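Local atomic coordinates of LysM domain protein (Mycobacterium smegmatis, PDB entry 4OIT), a protein that binds mannose as a bacterial lectin of the beta-prism II fold and assembles into a domain-swapped dimer. Residues 50-55 / 69-74. Numbering follows the deposited sequence.
Sequences GQDVVR and AEKPVW. With MAN (alpha-D-mannopyranose), chain F.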
loop_
_atom_site.group_PDB
_atom_site.type_symbol
_atom_site.label_atom_id
_atom_site.label_comp_id
_atom_site.label_asym_id
_atom_site.label_seq_id
_atom_site.Cartn_x
_atom_site.Cartn_y
_atom_site.Cartn_z
ATOM N N GLY B 50 8.994 11.381 -4.586
ATOM C CA GLY B 50 7.616 11.878 -4.510
ATOM C C GLY B 50 6.549 10.859 -4.888
ATOM O O GLY B 50 5.366 11.194 -4.942
ATOM N N GLN B 51 6.957 9.612 -5.125
ATOM C CA GLN B 51 6.030 8.565 -5.576
ATOM C C GLN B 51 5.683 7.544 -4.481
ATOM O O GLN B 51 5.199 6.452 -4.779
ATOM C CB GLN B 51 6.599 7.850 -6.806
ATOM C CG GLN B 51 6.985 8.790 -7.937
ATOM C CD GLN B 51 7.404 8.063 -9.202
ATOM O OE1 GLN B 51 7.213 6.855 -9.337
ATOM N NE2 GLN B 51 7.981 8.803 -10.141
ATOM N N ASP B 52 5.938 7.905 -3.226
ATOM C CA ASP B 52 5.508 7.120 -2.054
ATOM C C ASP B 52 6.057 5.688 -1.990
ATOM O O ASP B 52 5.428 4.807 -1.396
ATOM C CB ASP B 52 3.976 7.075 -1.982
ATOM C CG ASP B 52 3.352 8.450 -1.997
ATOM O OD1 ASP B 52 3.774 9.303 -1.187
ATOM O OD2 ASP B 52 2.432 8.675 -2.812
ATOM N N VAL B 53 7.225 5.459 -2.583
ATOM C CA VAL B 53 7.850 4.139 -2.548
ATOM C C VAL B 53 8.312 3.865 -1.119
ATOM O O VAL B 53 9.033 4.673 -0.537
ATOM C CB VAL B 53 9.046 4.041 -3.519
ATOM C CG1 VAL B 53 9.751 2.696 -3.393
ATOM C CG2 VAL B 53 8.584 4.254 -4.953
ATOM N N VAL B 54 7.884 2.735 -0.558
ATOM C CA VAL B 54 8.242 2.366 0.823
ATOM C C VAL B 54 9.086 1.095 0.946
ATOM O O VAL B 54 9.630 0.815 2.014
ATOM C CB VAL B 54 7.000 2.236 1.734
ATOM C CG1 VAL B 54 6.318 3.588 1.876
ATOM C CG2 VAL B 54 6.032 1.175 1.217
ATOM N N ARG B 55 9.182 0.321 -0.131
ATOM C CA ARG B 55 10.110 -0.806 -0.172
ATOM C C ARG B 55 10.558 -1.109 -1.593
ATOM O O ARG B 55 9.889 -0.749 -2.563
ATOM C CB ARG B 55 9.502 -2.055 0.478
ATOM C CG ARG B 55 8.414 -2.743 -0.332
ATOM C CD ARG B 55 7.973 -4.034 0.344
ATOM N NE ARG B 55 6.906 -4.708 -0.397
ATOM C CZ ARG B 55 5.628 -4.330 -0.406
ATOM N NH1 ARG B 55 5.223 -3.263 0.281
ATOM N NH2 ARG B 55 4.747 -5.023 -1.116
ATOM N N ALA B 69 3.467 2.638 -0.831
ATOM C CA ALA B 69 2.681 2.327 0.355
ATOM C C ALA B 69 1.212 2.349 -0.017
ATOM O O ALA B 69 0.826 2.917 -1.043
ATOM C CB ALA B 69 2.943 3.332 1.460
ATOM N N GLU B 70 0.395 1.728 0.821
ATOM C CA GLU B 70 -1.046 1.867 0.709
ATOM C C GLU B 70 -1.381 3.271 1.181
ATOM O O GLU B 70 -1.081 3.634 2.319
ATOM C CB GLU B 70 -1.763 0.820 1.554
ATOM C CG GLU B 70 -1.508 -0.602 1.081
ATOM C CD GLU B 70 -2.181 -1.644 1.950
ATOM O OE1 GLU B 70 -2.163 -1.501 3.193
ATOM O OE2 GLU B 70 -2.736 -2.616 1.388
ATOM N N LYS B 71 -1.963 4.064 0.289
ATOM C CA LYS B 71 -2.259 5.467 0.568
ATOM C C LYS B 71 -3.690 5.616 1.080
ATOM O O LYS B 71 -4.623 5.092 0.467
ATOM C CB LYS B 71 -2.077 6.318 -0.694
ATOM C CG LYS B 71 -0.741 6.118 -1.396
ATOM C CD LYS B 71 -0.699 6.820 -2.746
ATOM C CE LYS B 71 0.443 6.294 -3.610
ATOM N NZ LYS B 71 0.628 7.075 -4.868
ATOM N N PRO B 72 -3.871 6.334 2.205
ATOM C CA PRO B 72 -5.220 6.626 2.664
ATOM C C PRO B 72 -5.850 7.714 1.801
ATOM O O PRO B 72 -5.289 8.801 1.682
ATOM C CB PRO B 72 -5.003 7.119 4.096
ATOM C CG PRO B 72 -3.643 7.724 4.082
ATOM C CD PRO B 72 -2.846 6.947 3.071
ATOM N N VAL B 73 -6.994 7.408 1.197
ATOM C CA VAL B 73 -7.696 8.350 0.308
ATOM C C VAL B 73 -9.031 8.856 0.871
ATOM O O VAL B 73 -9.582 9.837 0.377
ATOM C CB VAL B 73 -7.915 7.755 -1.101
ATOM C CG1 VAL B 73 -6.573 7.527 -1.787
ATOM C CG2 VAL B 73 -8.735 6.469 -1.052
ATOM N N TRP B 74 -9.554 8.170 1.883
ATOM C CA TRP B 74 -10.693 8.662 2.653
ATOM C C TRP B 74 -10.634 8.114 4.069
ATOM O O TRP B 74 -10.186 6.990 4.298
ATOM C CB TRP B 74 -12.019 8.258 2.004
ATOM C CG TRP B 74 -13.211 8.988 2.560
ATOM C CD1 TRP B 74 -13.771 10.127 2.069
ATOM C CD2 TRP B 74 -13.990 8.622 3.711
ATOM N NE1 TRP B 74 -14.847 10.499 2.838
ATOM C CE2 TRP B 74 -15.003 9.593 3.853
ATOM C CE3 TRP B 74 -13.927 7.571 4.634
ATOM C CZ2 TRP B 74 -15.950 9.545 4.881
ATOM C CZ3 TRP B 74 -14.868 7.523 5.657
ATOM C CH2 TRP B 74 -15.865 8.505 5.771
HETATM C C1 MAN F . -3.788 8.501 10.926
HETATM C C2 MAN F . -3.648 7.013 11.258
HETATM C C3 MAN F . -3.299 6.253 9.979
HETATM C C4 MAN F . -4.222 6.634 8.827
HETATM C C5 MAN F . -4.255 8.158 8.679
HETATM C C6 MAN F . -5.172 8.577 7.543
HETATM O O1 MAN F . -2.448 9.039 10.965
HETATM O O2 MAN F . -4.888 6.548 11.739
HETATM O O3 MAN F . -3.380 4.860 10.181
HETATM O O4 MAN F . -3.755 6.035 7.640
HETATM O O5 MAN F . -4.759 8.749 9.908
HETATM O O6 MAN F . -4.614 9.736 6.966
#
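Asp52 and Lys71 lie across one another at about a right angle where the chain of this beta-prism II lectin leaves strand 64-68 for the domain-swapped part of the dimer. The pairing fits the swap: Pro72 and Trp74 form an antiparallel ladder with a strand of the second subunit, whereas Ala69 and Lys71 still touch segment 50-55 of their own chain. Lys71, extended beyond CG, brings its ammonium group to one carboxylate oxygen, OD2 of Asp52, 3.2 Å from NZ, a salt bridge whose hydrogen bond is weak. Asp52 turns its CG beside its own backbone N (chi1 -54°), and this carboxylate carbon runs past Lys71 CE at 4.0 Å. The firmer link is in the backbone, Ala69 N to Asp52 O at 3.0 Å, with an N-H...O angle of 148°. Val54, which with Arg55 faces Tyr67 in a classic beta bulge, turns both methyls to Ala69. Pro72, which does not touch 50-55, instead lies against a mannose also held by Asp61 and Tyr67 of the second subunit, its CG 3.6 Å from mannose O6. Packing is tightest where Val54 CG1 presses on Ala69 CB at 3.4 Å, while Val54 CG2 lies 3.6 Å from Ala69 CA.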